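Local atomic coordinates of leucine aminopeptidase 2, chloroplastic (Streptomyces sp. BC16019, PDB entry 5LHJ), a protein that probably acts as a manganese-dependent M17-family aminopeptidase, removing N-terminal amino acids from peptides, and takes part in the maturation of bottromycin. Residues R56-V59 / G63-V66; A91-A96 / A125-A130; A212-A217 / L354-R359; H419-L424 / L448-A453. All coordinates share one frame; numbering follows the deposited sequence.

Interaction 1: residues R56-V59 / G63-V66; sequences RGFV and GQVV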
loop_
_atom_site.group_PDB
_atom_site.type_symbol
_atom_site.label_atom_id
_atom_site.label_comp_id
_atom_site.label_asym_id
_atom_site.label_seq_id
_atom_site.Cartn_x
_atom_site.Cartn_y
_atom_site.Cartn_z
ATOM N N ARG A 56 -9.288 -21.540 -46.732
ATOM C CA ARG A 56 -9.545 -20.938 -45.419
ATOM C C ARG A 56 -8.357 -20.961 -44.455
ATOM O O ARG A 56 -8.430 -20.360 -43.386
ATOM C CB ARG A 56 -10.762 -21.607 -44.747
ATOM C CG ARG A 56 -12.096 -21.395 -45.463
ATOM C CD ARG A 56 -12.479 -19.925 -45.601
ATOM N NE ARG A 56 -12.660 -19.274 -44.296
ATOM C CZ ARG A 56 -12.372 -18.000 -44.006
ATOM N NH1 ARG A 56 -11.840 -17.175 -44.906
ATOM N NH2 ARG A 56 -12.610 -17.545 -42.779
ATOM N N GLY A 57 -7.273 -21.642 -44.819
ATOM C CA GLY A 57 -6.060 -21.677 -44.021
ATOM C C GLY A 57 -5.936 -22.853 -43.078
ATOM O O GLY A 57 -5.136 -22.806 -42.141
ATOM N N PHE A 58 -6.701 -23.919 -43.311
ATOM C CA PHE A 58 -6.584 -25.103 -42.471
ATOM C C PHE A 58 -5.212 -25.726 -42.685
ATOM O O PHE A 58 -4.877 -26.093 -43.816
ATOM C CB PHE A 58 -7.662 -26.145 -42.773
ATOM C CG PHE A 58 -7.638 -27.312 -41.815
ATOM C CD1 PHE A 58 -8.208 -27.193 -40.548
ATOM C CD2 PHE A 58 -7.016 -28.510 -42.160
ATOM C CE1 PHE A 58 -8.170 -28.249 -39.650
ATOM C CE2 PHE A 58 -6.973 -29.573 -41.262
ATOM C CZ PHE A 58 -7.555 -29.440 -40.008
ATOM N N VAL A 59 -4.430 -25.826 -41.605
ATOM C CA VAL A 59 -3.113 -26.476 -41.629
ATOM C C VAL A 59 -2.958 -27.519 -40.498
ATOM O O VAL A 59 -1.833 -27.892 -40.126
ATOM C CB VAL A 59 -1.967 -25.435 -41.594
ATOM C CG1 VAL A 59 -2.003 -24.548 -42.837
ATOM C CG2 VAL A 59 -2.021 -24.588 -40.329
ATOM N N GLY A 63 -6.481 -28.249 -32.362
ATOM C CA GLY A 63 -7.667 -27.460 -32.024
ATOM C C GLY A 63 -8.153 -26.427 -33.045
ATOM O O GLY A 63 -9.172 -25.779 -32.799
ATOM N N GLN A 64 -7.457 -26.263 -34.178
ATOM C CA GLN A 64 -7.939 -25.400 -35.261
ATOM C C GLN A 64 -9.154 -26.059 -35.888
ATOM O O GLN A 64 -9.112 -27.246 -36.193
ATOM C CB GLN A 64 -6.876 -25.224 -36.341
ATOM C CG GLN A 64 -7.304 -24.346 -37.508
ATOM C CD GLN A 64 -6.267 -24.274 -38.608
ATOM O OE1 GLN A 64 -5.445 -25.179 -38.775
ATOM N NE2 GLN A 64 -6.318 -23.197 -39.394
ATOM N N VAL A 65 -10.214 -25.288 -36.106
ATOM C CA VAL A 65 -11.435 -25.825 -36.693
ATOM C C VAL A 65 -11.837 -24.997 -37.899
ATOM O O VAL A 65 -11.938 -23.781 -37.796
ATOM C CB VAL A 65 -12.586 -25.827 -35.676
ATOM C CG1 VAL A 65 -13.877 -26.301 -36.329
ATOM C CG2 VAL A 65 -12.221 -26.704 -34.489
ATOM N N VAL A 66 -12.087 -25.667 -39.024
ATOM C CA VAL A 66 -12.677 -25.024 -40.209
ATOM C C VAL A 66 -13.914 -25.804 -40.645
ATOM O O VAL A 66 -13.815 -26.989 -40.962
ATOM C CB VAL A 66 -11.670 -24.936 -41.365
ATOM C CG1 VAL A 66 -12.315 -24.284 -42.584
ATOM C CG2 VAL A 66 -10.448 -24.133 -40.930
#

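Interaction 2: residues A91-A96 / A125-A130; sequences ATFRAA and AERARA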
loop_
_atom_site.group_PDB
_atom_site.type_symbol
_atom_site.label_atom_id
_atom_site.label_comp_id
_atom_site.label_asym_id
_atom_site.label_seq_id
_atom_site.Cartn_x
_atom_site.Cartn_y
_atom_site.Cartn_z
ATOM N N ALA A 91 -3.933 -35.574 -24.566
ATOM C CA ALA A 91 -4.351 -34.186 -24.342
ATOM C C ALA A 91 -4.695 -33.467 -25.657
ATOM O O ALA A 91 -5.583 -32.618 -25.683
ATOM C CB ALA A 91 -3.273 -33.415 -23.577
ATOM N N THR A 92 -3.977 -33.797 -26.732
ATOM C CA THR A 92 -4.301 -33.295 -28.062
ATOM C C THR A 92 -5.733 -33.654 -28.445
ATOM O O THR A 92 -6.484 -32.802 -28.925
ATOM C CB THR A 92 -3.363 -33.865 -29.140
ATOM O OG1 THR A 92 -1.998 -33.770 -28.699
ATOM C CG2 THR A 92 -3.523 -33.105 -30.453
ATOM N N PHE A 93 -6.102 -34.917 -28.229
ATOM C CA PHE A 93 -7.458 -35.388 -28.541
ATOM C C PHE A 93 -8.527 -34.768 -27.653
ATOM O O PHE A 93 -9.617 -34.436 -28.115
ATOM C CB PHE A 93 -7.515 -36.921 -28.507
ATOM C CG PHE A 93 -6.873 -37.543 -29.704
ATOM C CD1 PHE A 93 -5.518 -37.834 -29.706
ATOM C CD2 PHE A 93 -7.609 -37.786 -30.856
ATOM C CE1 PHE A 93 -4.907 -38.369 -30.832
ATOM C CE2 PHE A 93 -7.009 -38.324 -31.986
ATOM C CZ PHE A 93 -5.657 -38.617 -31.972
ATOM N N ARG A 94 -8.206 -34.602 -26.378
ATOM C CA ARG A 94 -9.125 -33.994 -25.430
ATOM C C ARG A 94 -9.415 -32.552 -25.854
ATOM O O ARG A 94 -10.572 -32.131 -25.958
ATOM C CB ARG A 94 -8.524 -34.076 -24.009
ATOM C CG ARG A 94 -9.532 -33.999 -22.899
ATOM C CD ARG A 94 -8.894 -34.135 -21.529
ATOM N NE ARG A 94 -8.472 -35.499 -21.200
ATOM C CZ ARG A 94 -7.213 -35.949 -21.148
ATOM N NH1 ARG A 94 -6.146 -35.169 -21.405
ATOM N NH2 ARG A 94 -7.014 -37.213 -20.817
ATOM N N ALA A 95 -8.350 -31.805 -26.146
ATOM C CA ALA A 95 -8.471 -30.417 -26.613
ATOM C C ALA A 95 -9.189 -30.282 -27.964
ATOM O O ALA A 95 -9.973 -29.351 -28.152
ATOM C CB ALA A 95 -7.094 -29.755 -26.678
ATOM N N ALA A 96 -8.906 -31.181 -28.909
ATOM C CA ALA A 96 -9.585 -31.166 -30.214
ATOM C C ALA A 96 -11.081 -31.426 -30.091
ATOM O O ALA A 96 -11.877 -30.820 -30.802
ATOM C CB ALA A 96 -8.956 -32.168 -31.177
ATOM N N ALA A 125 -8.048 -46.963 -27.605
ATOM C CA ALA A 125 -8.810 -46.801 -26.360
ATOM C C ALA A 125 -8.523 -45.459 -25.678
ATOM O O ALA A 125 -9.442 -44.817 -25.160
ATOM C CB ALA A 125 -8.530 -47.936 -25.393
ATOM N N GLU A 126 -7.259 -45.048 -25.684
ATOM C CA GLU A 126 -6.857 -43.759 -25.104
ATOM C C GLU A 126 -7.427 -42.591 -25.914
ATOM O O GLU A 126 -7.873 -41.591 -25.340
ATOM C CB GLU A 126 -5.329 -43.644 -24.992
ATOM C CG GLU A 126 -4.729 -44.273 -23.736
ATOM C CD GLU A 126 -5.032 -45.763 -23.579
ATOM O OE1 GLU A 126 -4.775 -46.543 -24.523
ATOM O OE2 GLU A 126 -5.534 -46.162 -22.503
ATOM N N ARG A 127 -7.441 -42.724 -27.239
ATOM C CA ARG A 127 -8.080 -41.706 -28.102
ATOM C C ARG A 127 -9.564 -41.569 -27.786
ATOM O O ARG A 127 -10.069 -40.453 -27.600
ATOM C CB ARG A 127 -7.902 -42.041 -29.586
ATOM C CG ARG A 127 -6.451 -41.994 -30.044
ATOM C CD ARG A 127 -6.305 -41.999 -31.557
ATOM N NE ARG A 127 -7.078 -43.021 -32.255
ATOM C CZ ARG A 127 -6.622 -44.188 -32.724
ATOM N NH1 ARG A 127 -5.370 -44.592 -32.530
ATOM N NH2 ARG A 127 -7.455 -44.987 -33.374
ATOM N N ALA A 128 -10.258 -42.706 -27.696
ATOM C CA ALA A 128 -11.706 -42.705 -27.450
ATOM C C ALA A 128 -12.062 -42.086 -26.091
ATOM O O ALA A 128 -12.990 -41.279 -25.993
ATOM C CB ALA A 128 -12.279 -44.120 -27.572
ATOM N N ARG A 129 -11.314 -42.462 -25.060
ATOM C CA ARG A 129 -11.526 -41.938 -23.705
ATOM C C ARG A 129 -11.334 -40.417 -23.665
ATOM O O ARG A 129 -12.169 -39.688 -23.099
ATOM C CB ARG A 129 -10.583 -42.636 -22.718
ATOM C CG ARG A 129 -10.879 -42.362 -21.243
ATOM C CD ARG A 129 -9.901 -43.082 -20.307
ATOM N NE ARG A 129 -9.895 -44.515 -20.571
ATOM C CZ ARG A 129 -8.928 -45.216 -21.191
ATOM N NH1 ARG A 129 -7.779 -44.663 -21.603
ATOM N NH2 ARG A 129 -9.105 -46.523 -21.392
ATOM N N ALA A 130 -10.264 -39.947 -24.301
ATOM C CA ALA A 130 -9.937 -38.520 -24.331
ATOM C C ALA A 130 -10.955 -37.686 -25.116
ATOM O O ALA A 130 -11.335 -36.598 -24.685
ATOM C CB ALA A 130 -8.536 -38.300 -24.881
#

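Interaction 3: residues A212-A217 / L354-R359; sequences AVYEGA and LVRASR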
loop_
_atom_site.group_PDB
_atom_site.type_symbol
_atom_site.label_atom_id
_atom_site.label_comp_id
_atom_site.label_asym_id
_atom_site.label_seq_id
_atom_site.Cartn_x
_atom_site.Cartn_y
_atom_site.Cartn_z
ATOM N N ALA A 212 -22.819 -40.381 6.251
ATOM C CA ALA A 212 -23.113 -39.905 7.602
ATOM C C ALA A 212 -22.855 -38.408 7.628
ATOM O O ALA A 212 -21.765 -37.970 7.243
ATOM C CB ALA A 212 -22.221 -40.598 8.622
ATOM N N VAL A 213 -23.851 -37.642 8.072
ATOM C CA VAL A 213 -23.736 -36.197 8.233
ATOM C C VAL A 213 -23.765 -35.855 9.714
ATOM O O VAL A 213 -24.694 -36.259 10.421
ATOM C CB VAL A 213 -24.888 -35.467 7.533
ATOM C CG1 VAL A 213 -24.804 -33.958 7.796
ATOM C CG2 VAL A 213 -24.865 -35.768 6.045
ATOM N N TYR A 214 -22.752 -35.130 10.175
ATOM C CA TYR A 214 -22.635 -34.744 11.572
ATOM C C TYR A 214 -22.876 -33.238 11.701
ATOM O O TYR A 214 -22.328 -32.439 10.934
ATOM C CB TYR A 214 -21.269 -35.123 12.127
ATOM C CG TYR A 214 -21.012 -36.617 12.132
ATOM C CD1 TYR A 214 -20.482 -37.251 11.016
ATOM C CD2 TYR A 214 -21.304 -37.401 13.255
ATOM C CE1 TYR A 214 -20.237 -38.614 11.003
ATOM C CE2 TYR A 214 -21.066 -38.779 13.253
ATOM C CZ TYR A 214 -20.533 -39.377 12.120
ATOM O OH TYR A 214 -20.283 -40.732 12.075
ATOM N N GLU A 215 -23.727 -32.883 12.661
ATOM C CA GLU A 215 -24.153 -31.509 12.886
ATOM C C GLU A 215 -24.437 -31.318 14.366
ATOM O O GLU A 215 -24.740 -32.284 15.059
ATOM C CB GLU A 215 -25.416 -31.209 12.065
ATOM C CG GLU A 215 -26.602 -32.136 12.336
ATOM C CD GLU A 215 -27.771 -31.928 11.381
ATOM O OE1 GLU A 215 -28.550 -30.967 11.573
ATOM O OE2 GLU A 215 -27.929 -32.734 10.435
ATOM N N GLY A 216 -24.339 -30.078 14.840
ATOM C CA GLY A 216 -24.715 -29.743 16.217
ATOM C C GLY A 216 -23.993 -30.590 17.255
ATOM O O GLY A 216 -22.772 -30.756 17.192
ATOM N N ALA A 217 -24.753 -31.152 18.195
ATOM C CA ALA A 217 -24.175 -31.966 19.273
ATOM C C ALA A 217 -23.467 -33.234 18.771
ATOM O O ALA A 217 -22.443 -33.636 19.332
ATOM C CB ALA A 217 -25.249 -32.336 20.291
ATOM N N LEU A 354 -7.613 -35.262 9.652
ATOM C CA LEU A 354 -6.489 -36.173 9.374
ATOM C C LEU A 354 -6.204 -37.121 10.540
ATOM O O LEU A 354 -5.872 -38.294 10.321
ATOM C CB LEU A 354 -5.228 -35.384 9.003
ATOM C CG LEU A 354 -5.255 -34.722 7.628
ATOM C CD1 LEU A 354 -4.116 -33.719 7.503
ATOM C CD2 LEU A 354 -5.175 -35.755 6.512
ATOM N N VAL A 355 -6.367 -36.632 11.770
ATOM C CA VAL A 355 -6.233 -37.496 12.961
ATOM C C VAL A 355 -7.305 -38.593 12.877
ATOM O O VAL A 355 -7.000 -39.781 12.965
ATOM C CB VAL A 355 -6.357 -36.714 14.293
ATOM C CG1 VAL A 355 -6.327 -37.659 15.494
ATOM C CG2 VAL A 355 -5.245 -35.665 14.430
ATOM N N ARG A 356 -8.549 -38.182 12.680
ATOM C CA ARG A 356 -9.664 -39.117 12.615
ATOM C C ARG A 356 -9.485 -40.118 11.463
ATOM O O ARG A 356 -9.713 -41.327 11.639
ATOM C CB ARG A 356 -10.991 -38.361 12.474
ATOM C CG ARG A 356 -12.228 -39.258 12.497
ATOM C CD ARG A 356 -13.519 -38.488 12.300
ATOM N NE ARG A 356 -14.632 -39.400 12.041
ATOM C CZ ARG A 356 -15.297 -40.098 12.962
ATOM N NH1 ARG A 356 -14.993 -40.022 14.262
ATOM N NH2 ARG A 356 -16.293 -40.904 12.573
ATOM N N ALA A 357 -9.098 -39.624 10.295
ATOM C CA ALA A 357 -8.970 -40.472 9.103
ATOM C C ALA A 357 -7.834 -41.496 9.177
ATOM O O ALA A 357 -7.931 -42.548 8.546
ATOM C CB ALA A 357 -8.817 -39.630 7.849
ATOM N N SER A 358 -6.774 -41.196 9.934
ATOM C CA SER A 358 -5.597 -42.067 10.003
ATOM C C SER A 358 -5.502 -42.873 11.310
ATOM O O SER A 358 -4.508 -43.577 11.530
ATOM C CB SER A 358 -4.342 -41.223 9.810
ATOM O OG SER A 358 -4.170 -40.312 10.881
ATOM N N ARG A 359 -6.536 -42.791 12.145
ATOM C CA ARG A 359 -6.524 -43.392 13.494
ATOM C C ARG A 359 -6.452 -44.917 13.422
ATOM O O ARG A 359 -7.007 -45.509 12.489
ATOM C CB ARG A 359 -7.767 -42.957 14.310
ATOM C CG ARG A 359 -9.087 -43.593 13.872
ATOM C CD ARG A 359 -10.299 -42.924 14.505
ATOM N NE ARG A 359 -11.548 -43.490 13.980
ATOM C CZ ARG A 359 -12.761 -43.328 14.516
ATOM N NH1 ARG A 359 -12.944 -42.605 15.623
ATOM N NH2 ARG A 359 -13.813 -43.900 13.933
HETATM O O HOH W 1 -18.890 -41.506 14.302
#

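Interaction 4: residues H419-L424 / L448-A453; sequences HERRNL and LQDFVA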
loop_
_atom_site.group_PDB
_atom_site.type_symbol
_atom_site.label_atom_id
_atom_site.label_comp_id
_atom_site.label_asym_id
_atom_site.label_seq_id
_atom_site.Cartn_x
_atom_site.Cartn_y
_atom_site.Cartn_z
ATOM N N HIS A 419 14.063 -28.305 7.191
ATOM C CA HIS A 419 14.451 -26.988 7.695
ATOM C C HIS A 419 13.313 -25.954 7.742
ATOM O O HIS A 419 13.441 -24.932 8.412
ATOM C CB HIS A 419 15.681 -26.437 6.961
ATOM C CG HIS A 419 15.474 -26.170 5.503
ATOM N ND1 HIS A 419 16.034 -26.956 4.516
ATOM C CD2 HIS A 419 14.806 -25.183 4.863
ATOM C CE1 HIS A 419 15.713 -26.464 3.334
ATOM N NE2 HIS A 419 14.966 -25.389 3.519
ATOM N N GLU A 420 12.189 -26.220 7.071
ATOM C CA GLU A 420 11.022 -25.340 7.215
ATOM C C GLU A 420 10.193 -25.606 8.470
ATOM O O GLU A 420 9.331 -24.788 8.823
ATOM C CB GLU A 420 10.146 -25.384 5.959
ATOM C CG GLU A 420 10.757 -24.630 4.788
ATOM C CD GLU A 420 10.886 -23.127 5.034
ATOM O OE1 GLU A 420 10.012 -22.530 5.683
ATOM O OE2 GLU A 420 11.880 -22.533 4.585
ATOM N N ARG A 421 10.442 -26.718 9.160
ATOM C CA ARG A 421 9.716 -27.008 10.403
ATOM C C ARG A 421 10.004 -25.973 11.482
ATOM O O ARG A 421 9.157 -25.735 12.341
ATOM C CB ARG A 421 10.002 -28.421 10.928
ATOM C CG ARG A 421 9.404 -29.493 10.047
ATOM C CD ARG A 421 9.398 -30.874 10.688
ATOM N NE ARG A 421 8.304 -31.662 10.122
ATOM C CZ ARG A 421 7.012 -31.543 10.449
ATOM N NH1 ARG A 421 6.607 -30.677 11.385
ATOM N NH2 ARG A 421 6.115 -32.303 9.829
ATOM N N ARG A 422 11.163 -25.319 11.430
ATOM C CA ARG A 422 11.445 -24.268 12.395
ATOM C C ARG A 422 10.447 -23.108 12.291
ATOM O O ARG A 422 10.222 -22.398 13.272
ATOM C CB ARG A 422 12.861 -23.737 12.239
ATOM C CG ARG A 422 13.063 -22.887 11.021
ATOM C CD ARG A 422 14.549 -22.678 10.761
ATOM N NE ARG A 422 14.717 -21.427 10.052
ATOM C CZ ARG A 422 14.466 -21.227 8.763
ATOM N NH1 ARG A 422 14.049 -22.199 7.944
ATOM N NH2 ARG A 422 14.645 -20.019 8.282
ATOM N N ASN A 423 9.867 -22.921 11.107
ATOM C CA ASN A 423 8.828 -21.909 10.903
ATOM C C ASN A 423 7.430 -22.278 11.384
ATOM O O ASN A 423 6.517 -21.466 11.277
ATOM C CB ASN A 423 8.819 -21.451 9.449
ATOM C CG ASN A 423 10.019 -20.579 9.133
ATOM O OD1 ASN A 423 10.469 -19.801 9.991
ATOM N ND2 ASN A 423 10.554 -20.709 7.928
ATOM N N LEU A 424 7.267 -23.484 11.904
ATOM C CA LEU A 424 6.055 -23.870 12.610
ATOM C C LEU A 424 6.094 -23.525 14.124
ATOM O O LEU A 424 5.083 -23.637 14.796
ATOM C CB LEU A 424 5.808 -25.364 12.425
ATOM C CG LEU A 424 5.540 -25.862 10.996
ATOM C CD1 LEU A 424 5.316 -27.359 11.003
ATOM C CD2 LEU A 424 4.351 -25.142 10.396
ATOM N N LEU A 448 0.239 -30.141 8.203
ATOM C CA LEU A 448 -0.697 -31.262 8.020
ATOM C C LEU A 448 -0.053 -32.607 8.345
ATOM O O LEU A 448 -0.690 -33.487 8.929
ATOM C CB LEU A 448 -1.234 -31.299 6.590
ATOM C CG LEU A 448 -2.076 -30.110 6.117
ATOM C CD1 LEU A 448 -2.441 -30.316 4.651
ATOM C CD2 LEU A 448 -3.328 -29.915 6.949
ATOM N N GLN A 449 1.212 -32.761 7.960
ATOM C CA GLN A 449 1.937 -34.006 8.197
ATOM C C GLN A 449 1.916 -34.421 9.675
ATOM O O GLN A 449 1.824 -35.615 9.961
ATOM C CB GLN A 449 3.378 -33.900 7.702
ATOM C CG GLN A 449 4.144 -35.220 7.731
ATOM C CD GLN A 449 5.541 -35.097 7.146
ATOM O OE1 GLN A 449 6.138 -34.021 7.150
ATOM N NE2 GLN A 449 6.073 -36.213 6.648
ATOM N N ASP A 450 1.987 -33.438 10.580
ATOM C CA ASP A 450 1.972 -33.664 12.046
ATOM C C ASP A 450 0.744 -34.486 12.501
ATOM O O ASP A 450 0.784 -35.169 13.528
ATOM C CB ASP A 450 1.873 -32.332 12.833
ATOM C CG ASP A 450 3.122 -31.436 12.771
ATOM O OD1 ASP A 450 4.225 -31.832 12.350
ATOM O OD2 ASP A 450 2.955 -30.254 13.187
ATOM N N PHE A 451 -0.359 -34.388 11.766
ATOM C CA PHE A 451 -1.627 -34.978 12.202
ATOM C C PHE A 451 -1.915 -36.350 11.603
ATOM O O PHE A 451 -2.918 -36.956 11.942
ATOM C CB PHE A 451 -2.751 -33.995 11.897
ATOM C CG PHE A 451 -2.605 -32.714 12.645
ATOM C CD1 PHE A 451 -3.012 -32.624 13.969
ATOM C CD2 PHE A 451 -2.007 -31.607 12.055
ATOM C CE1 PHE A 451 -2.863 -31.435 14.680
ATOM C CE2 PHE A 451 -1.835 -30.424 12.764
ATOM C CZ PHE A 451 -2.273 -30.334 14.072
ATOM N N VAL A 452 -1.050 -36.828 10.716
ATOM C CA VAL A 452 -1.235 -38.136 10.090
ATOM C C VAL A 452 -0.540 -39.149 10.978
ATOM O O VAL A 452 0.658 -39.034 11.240
ATOM C CB VAL A 452 -0.660 -38.188 8.665
ATOM C CG1 VAL A 452 -0.929 -39.544 8.024
ATOM C CG2 VAL A 452 -1.276 -37.090 7.812
ATOM N N ALA A 453 -1.294 -40.141 11.439
ATOM C CA ALA A 453 -0.775 -41.131 12.379
ATOM C C ALA A 453 0.464 -41.835 11.849
ATOM O O ALA A 453 0.573 -42.111 10.659
ATOM C CB ALA A 453 -1.840 -42.156 12.731
HETATM O O HOH W 2 8.718 -33.702 8.115
#

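Interaction 1: residues R56-V59 / G63-V66
Gln64 reaches across to the backbone of Gly57, Phe58 and Val59 with an almost fully stretched side chain. CB and CG are the spacer: CG stands opposite the backbone N (chi1 180°), and the chain stays extended beyond it, which carries the amide to the other segment. CD then lies 3.8 Å from Val59 N. NE2 donates to Gly57 O at 3.0 Å, the acceptor lying near the amide plane of Gln64 although NE2 itself stands well above the carbonyl plane of Gly57. OE1 accepts from Val59 N at 3.1 Å, with a fairly straight N-H...O angle of 164°, and has a weak further donor in Arg61 N. With a donor and an acceptor both engaged, the flip of the amide is fixed. A leucine here would probably leave Val59 N and Gly57 O without these mates and free the loop after helix 51-55 from its hold on strand 65-69. Beside this, Val66 CG2 touches Phe58 CD1 near the ring's plane (3.8 Å), while Val66 CG1 meets Arg56 CB, also at 3.8 Å. Gly57, with positive phi, ends helix 51-55 in a Schellman motif, and the contact ties that helix end to strand 65-69. This strand, at the edge of the N-terminal sheet within the chain, pairs with 76-81, where Phe58 leans on Asn79; Arg56 NH1 bonds Ala103 O of the second subunit.

Interaction 2: residues A91-A96 / A125-A130
Phe93 and Arg127 form the innermost layer, side by side and pointing the same way. The aliphatic part of the arginine rides over one face of the ring: Arg127 CG sits 4.0 Å from the centroid of the Phe93 ring and only 12° off its normal, a CH-pi contact, while Arg127 CD comes to 3.5 Å from Phe93 CZ. Nearer the backbones, Phe93 CB meets Ala130 CB at 4.0 Å. The helices also meet directly, Arg94 CA lying 3.5 Å from Ala130 O in a CA-H...O contact, consistent with the small side chain of Ala130 at the crossing. The axes of the two short helical segments approach to 8.4 Å at a crossing angle of -33°. Helices 90-102 and 124-139 each connect parallel strands of the N-terminal domain, 76-81 to 109-112 and 109-112 to 156-159, so two successive beta-alpha-beta crossovers pack here, in line with the macro-like family of this domain. Were Phe93 cut back to alanine, the methylenes of Arg127 would probably lose the ring face they lie on and a gap would open between the helices. A second shell sets the arginines. Arg127 bends at chi3 (-49°) and delivers NE to Ala115 O and NH1 to Val122 O, which pins its methylenes over the ring. Arg94 runs past Ala130, its NE in a salt bridge with Glu133 one turn further along the partner helix. On a different side of that helix, Arg129 NH1 pairs with Glu126 OE2 at 2.8 Å, and Arg129 NE reaches Glu169 on helix 164-185.

Interaction 3: residues A212-A217 / L354-R359
Tyr214 and Arg356 meet through a water, the sole link between strand 210-214 and helix 345-358 in this pair of segments; the surface buried amounts to just 45 Å². Along the first segment, Ala212 comes first, its backbone bonded to that of Glu242 in the antiparallel strand 239-245, and Val213 follows, packed on Ala197 and Arg201 of helix 193-207. Tyr214 holds CG beside its own N (chi1 -63°), and the ring extends to bring OH 4.0 Å from Arg356 NH2. That is too long for direct bonding; the groups approach through OH and NH2 alone, their planes 64° apart, and do not stack. A water closes the gap: it lies 2.7 Å from Tyr214 OH and accepts from Arg356 NH2 at 3.2 Å. Strand and helix both belong to the catalytic domain of the M17 family, in which a mixed sheet is flanked by helices; helix 345-358 begins at Glu345, which binds manganese in another structure of this protein, at the end remote from this contact. Arg356 spans the distance with its chain stretched from CG to NE. Its NE makes a salt bridge to Glu242, which probably helps hold the guanidinium where NH2 meets the water, and Tyr240 and Leu222 touch both Tyr214 and Arg356. Past Glu215, Gly216, with positive phi, lies at the turn from the strand toward the next helix.

Interaction 4: residues H419-L424 / L448-A453
Arg421 and Asp450 run past each other in opposite directions, their guanidinium and carboxylate planes 29° apart and so nearly coplanar. The salt bridge uses one oxygen: Arg421 NH1 gives to Asp450 OD1 at 2.8 Å, on its syn lone pair, in a bond bent to 136°, the oxygen being tilted somewhat out of the guanidinium plane. Arg421 NH2 adds a weak bond to the same Asp450 OD1 at 3.2 Å, making a bifurcated, single-oxygen grip instead of a paired one. Asp450 OD2 is engaged by Arg431 NE, which leaves the aspartate between two arginines and would be expected to favour its ionised form. Gln449 crosses Arg421 at about a right angle. Its chi1 of -172° swings the extended chain away from its own N, and OE1 reaches the guanidinium edge to accept from Arg421 NH2 at 3.2 Å, the donor standing above the amide carbonyl plane. A water also bridges here, accepting from Arg421 NE at 2.9 Å and donating to Gln449 OE1 at 2.8 Å, and Arg421 NH2 bonds weakly to Leu446 O. The contact fastens the loop between strands 410-413 and 431-432 to the C-terminal part of helix 440-449 and the type I turn from Gln449 to Val452. Leu424 leans on Leu446 of that helix, Gln449 packs on Trp458 of strand 458-462, and the third subunit packs against His419, Glu420 and Arg422.

The four contacts fall into two groups, one in each domain. Interactions 1 and 2 both lie in the N-terminal domain, 19 Å apart between centres and about 5 Å at the nearest atoms, without touching. Interactions 3 and 4 belong to the catalytic domain and touch despite centres 22 Å apart. Ser358 OG lies 2.9 Å from Ala453 N, a probable hydrogen bond. Val355 CG2 packs 3.6 Å from Phe451 O. Between the groups, centres are 39 to 54 Å apart. All four lie away from Lys261, Asp266, Asp284, Asp343 and Glu345, which bind manganese in another structure of this protein. A pentaethylene glycol, probably from crystallisation, approaches the Asp450 side chain to about 3 Å.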